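Long-range contact in carbonic anhydrase (Unidentified, PDB 3R1W), which probably catalyses the reversible hydration of carbon dioxide to bicarbonate, as a trimeric left-handed beta-helix protein of the gamma-class carbonic anhydrase type: residues 55-60 with 85-90. Residues are numbered along the deposited sequence; the frame is centred on the assembly and turned at random.
Sequences DMHHIR and GYPLII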
ATOM      1  N   ASP B  55     -12.559  14.579   0.341  1.00  6.68           N
ATOM      2  CA  ASP B  55     -12.589  15.845  -0.382  1.00  7.81           C
ATOM      3  C   ASP B  55     -13.853  16.006  -1.229  1.00 12.11           C
ATOM      4  O   ASP B  55     -14.548  17.014  -1.123  1.00 14.56           O
ATOM      5  CB  ASP B  55     -11.302  16.085  -1.195  1.00  7.23           C
ATOM      6  CG  ASP B  55     -10.860  14.881  -2.020  1.00  9.80           C
ATOM      7  OD1 ASP B  55     -11.611  13.880  -2.144  1.00  9.91           O
ATOM      8  OD2 ASP B  55      -9.730  14.960  -2.560  1.00  7.25           O
ATOM      9  N   MET B  56     -14.165  15.002  -2.039  1.00  7.91           N
ATOM     10  CA  MET B  56     -15.296  15.100  -2.961  1.00  6.94           C
ATOM     11  C   MET B  56     -16.603  14.507  -2.432  1.00 10.21           C
ATOM     12  O   MET B  56     -17.622  14.557  -3.106  1.00 11.72           O
ATOM     13  CB  MET B  56     -14.932  14.478  -4.312  1.00 10.01           C
ATOM     14  CG  MET B  56     -13.757  15.175  -4.982  1.00  9.98           C
ATOM     15  SD  MET B  56     -13.330  14.393  -6.545  1.00 12.56           S
ATOM     16  CE  MET B  56     -12.650  12.831  -5.986  1.00 13.51           C
ATOM     17  N   HIS B  57     -16.571  13.948  -1.229  1.00 10.53           N
ATOM     18  CA  HIS B  57     -17.770  13.356  -0.637  1.00  9.32           C
ATOM     19  C   HIS B  57     -17.511  13.128   0.842  1.00  9.53           C
ATOM     20  O   HIS B  57     -16.385  13.323   1.301  1.00 12.22           O
ATOM     21  CB  HIS B  57     -18.119  12.038  -1.327  1.00  7.15           C
ATOM     22  CG  HIS B  57     -19.588  11.842  -1.537  1.00 12.31           C
ATOM     23  ND1 HIS B  57     -20.525  12.138  -0.568  1.00 12.66           N
ATOM     24  CD2 HIS B  57     -20.286  11.407  -2.612  1.00 12.28           C
ATOM     25  CE1 HIS B  57     -21.735  11.881  -1.035  1.00 11.02           C
ATOM     26  NE2 HIS B  57     -21.616  11.434  -2.273  1.00 12.28           N
ATOM     27  N   HIS B  58     -18.537  12.721   1.587  1.00  9.16           N
ATOM     28  CA  HIS B  58     -18.370  12.550   3.028  1.00 13.42           C
ATOM     29  C   HIS B  58     -17.899  11.147   3.441  1.00  8.44           C
ATOM     30  O   HIS B  58     -18.187  10.152   2.774  1.00  8.73           O
ATOM     31  CB  HIS B  58     -19.630  12.978   3.810  1.00 13.51           C
ATOM     32  CG  HIS B  58     -20.861  12.180   3.497  1.00 17.06           C
ATOM     33  ND1 HIS B  58     -21.810  12.598   2.588  1.00 15.02           N
ATOM     34  CD2 HIS B  58     -21.322  11.013   4.009  1.00 16.64           C
ATOM     35  CE1 HIS B  58     -22.786  11.709   2.528  1.00 14.82           C
ATOM     36  NE2 HIS B  58     -22.522  10.742   3.393  1.00 14.61           N
ATOM     37  N   ILE B  59     -17.146  11.103   4.533  1.00  6.96           N
ATOM     38  CA  ILE B  59     -16.687   9.857   5.143  1.00  3.81           C
ATOM     39  C   ILE B  59     -17.083   9.895   6.623  1.00  7.45           C
ATOM     40  O   ILE B  59     -16.758  10.842   7.332  1.00  8.96           O
ATOM     41  CB  ILE B  59     -15.150   9.721   5.036  1.00  6.59           C
ATOM     42  CG1 ILE B  59     -14.716   9.772   3.566  1.00  5.77           C
ATOM     43  CG2 ILE B  59     -14.682   8.413   5.684  1.00  9.72           C
ATOM     44  CD1 ILE B  59     -13.203   9.725   3.365  1.00  4.42           C
ATOM     45  N   ARG B  60     -17.774   8.854   7.085  1.00 11.95           N
ATOM     46  CA  ARG B  60     -18.249   8.793   8.460  1.00 11.93           C
ATOM     47  C   ARG B  60     -17.808   7.472   9.064  1.00  7.12           C
ATOM     48  O   ARG B  60     -18.038   6.417   8.477  1.00 12.33           O
ATOM     49  CB  ARG B  60     -19.778   8.898   8.495  1.00 11.04           C
ATOM     50  CG  ARG B  60     -20.320  10.193   7.893  1.00 11.75           C
ATOM     51  CD  ARG B  60     -19.979  11.376   8.792  1.00 12.81           C
ATOM     52  NE  ARG B  60     -20.482  12.635   8.248  1.00 18.53           N
ATOM     53  CZ  ARG B  60     -19.761  13.489   7.525  1.00 23.48           C
ATOM     54  NH1 ARG B  60     -18.479  13.232   7.248  1.00 13.34           N
ATOM     55  NH2 ARG B  60     -20.325  14.609   7.083  1.00 16.91           N
ATOM     56  N   GLY B  85     -22.851  10.179  -6.542  1.00 12.26           N
ATOM     57  CA  GLY B  85     -21.579   9.737  -5.989  1.00 10.43           C
ATOM     58  C   GLY B  85     -21.719   8.605  -4.976  1.00 14.30           C
ATOM     59  O   GLY B  85     -22.798   8.031  -4.813  1.00 12.23           O
ATOM     60  N   TYR B  86     -20.617   8.284  -4.300  1.00  7.13           N
ATOM     61  CA  TYR B  86     -20.592   7.245  -3.272  1.00  8.24           C
ATOM     62  C   TYR B  86     -19.789   7.740  -2.079  1.00 13.92           C
ATOM     63  O   TYR B  86     -18.574   7.942  -2.179  1.00 13.25           O
ATOM     64  CB  TYR B  86     -19.960   5.957  -3.810  1.00 12.72           C
ATOM     65  CG  TYR B  86     -20.781   5.252  -4.863  1.00 14.86           C
ATOM     66  CD1 TYR B  86     -21.845   4.435  -4.508  1.00 17.93           C
ATOM     67  CD2 TYR B  86     -20.486   5.394  -6.213  1.00 14.96           C
ATOM     68  CE1 TYR B  86     -22.599   3.782  -5.468  1.00 19.09           C
ATOM     69  CE2 TYR B  86     -21.236   4.744  -7.183  1.00 20.40           C
ATOM     70  CZ  TYR B  86     -22.293   3.943  -6.802  1.00 20.88           C
ATOM     71  OH  TYR B  86     -23.044   3.299  -7.762  1.00 22.06           O
ATOM     72  N   PRO B  87     -20.465   7.961  -0.945  1.00  9.18           N
ATOM     73  CA  PRO B  87     -19.751   8.335   0.274  1.00  6.19           C
ATOM     74  C   PRO B  87     -19.215   7.072   0.933  1.00  6.95           C
ATOM     75  O   PRO B  87     -19.455   5.974   0.426  1.00  9.64           O
ATOM     76  CB  PRO B  87     -20.854   8.938   1.132  1.00 10.23           C
ATOM     77  CG  PRO B  87     -22.073   8.151   0.732  1.00 10.06           C
ATOM     78  CD  PRO B  87     -21.924   7.884  -0.732  1.00  9.19           C
ATOM     79  N   LEU B  88     -18.507   7.233   2.042  1.00  8.07           N
ATOM     80  CA  LEU B  88     -17.948   6.101   2.767  1.00  8.23           C
ATOM     81  C   LEU B  88     -18.489   6.113   4.190  1.00  5.98           C
ATOM     82  O   LEU B  88     -18.251   7.057   4.946  1.00  8.38           O
ATOM     83  CB  LEU B  88     -16.418   6.194   2.775  1.00  9.45           C
ATOM     84  CG  LEU B  88     -15.634   5.129   3.538  1.00 11.58           C
ATOM     85  CD1 LEU B  88     -15.969   3.745   3.020  1.00 11.15           C
ATOM     86  CD2 LEU B  88     -14.145   5.427   3.392  1.00 10.21           C
ATOM     87  N   ILE B  89     -19.214   5.058   4.553  1.00  7.84           N
ATOM     88  CA  ILE B  89     -19.872   4.988   5.851  1.00 10.48           C
ATOM     89  C   ILE B  89     -19.392   3.729   6.559  1.00  9.99           C
ATOM     90  O   ILE B  89     -19.511   2.637   6.008  1.00  8.78           O
ATOM     91  CB  ILE B  89     -21.399   4.913   5.686  1.00 10.95           C
ATOM     92  CG1 ILE B  89     -21.907   6.147   4.932  1.00 12.55           C
ATOM     93  CG2 ILE B  89     -22.084   4.791   7.049  1.00 16.60           C
ATOM     94  CD1 ILE B  89     -21.656   7.443   5.674  1.00 12.28           C
ATOM     95  N   ILE B  90     -18.836   3.892   7.759  1.00  9.24           N
ATOM     96  CA  ILE B  90     -18.271   2.772   8.515  1.00 10.47           C
ATOM     97  C   ILE B  90     -18.772   2.785   9.957  1.00  9.37           C
ATOM     98  O   ILE B  90     -18.775   3.822  10.599  1.00  9.09           O
ATOM     99  CB  ILE B  90     -16.719   2.827   8.510  1.00  6.84           C
ATOM    100  CG1 ILE B  90     -16.191   2.731   7.079  1.00  3.71           C
ATOM    101  CG2 ILE B  90     -16.143   1.683   9.339  1.00  9.42           C
ATOM    102  CD1 ILE B  90     -14.716   3.137   6.935  1.00  8.51           C
TER
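Pro87 packs against two consecutive histidines through the same carbon. Its CB sits over one face of the His58 ring, 3.6 Å from the centroid, and over a face of the His57 ring, a second CH-pi contact with the centroid 3.9 Å away. His58 reaches the proline because its CG lies between the backbone N and the carbonyl carbon (chi1 62°); Ile89 CD1 then meets the edge of that ring. The His57 ring is held at two points: ND1 accepts the His58 N-H almost in the ring plane at 3.0 Å, and NE2 bonds to Gly84 O, which leaves its flat side lying along the backbone of Tyr86 and Pro87. Replacing His57 by alanine removes the ring altogether, which would probably leave Gly84 O without this donor, the His58 N-H without its acceptor, and a gap beside the Pro87 ring.

Beyond the proline the two strands run parallel in a regular ladder. Leu88 N bonds to His58 O, Arg60 N to Leu88 O at 2.8 Å, and Ile90 N to Arg60 O. On the inner face, Ile59 CG2 touches Leu88 CD2 at 3.8 Å; on the other, Ile89 CD1 rests against CB and CG of Arg60. The arginine chain bends at chi2 (-70°), folding its guanidinium back over His58 CB, where NH1 donates to Ile59 O and NH2 forms a salt bridge with Asp37.

These are neighbouring strands, from successive coils, in one parallel sheet of the left-handed beta-helix: strand 38-40 flanks 58-61, strand 106-107 flanks 88-90, and Leu88 packs inward on Leu73 of strand 72-74.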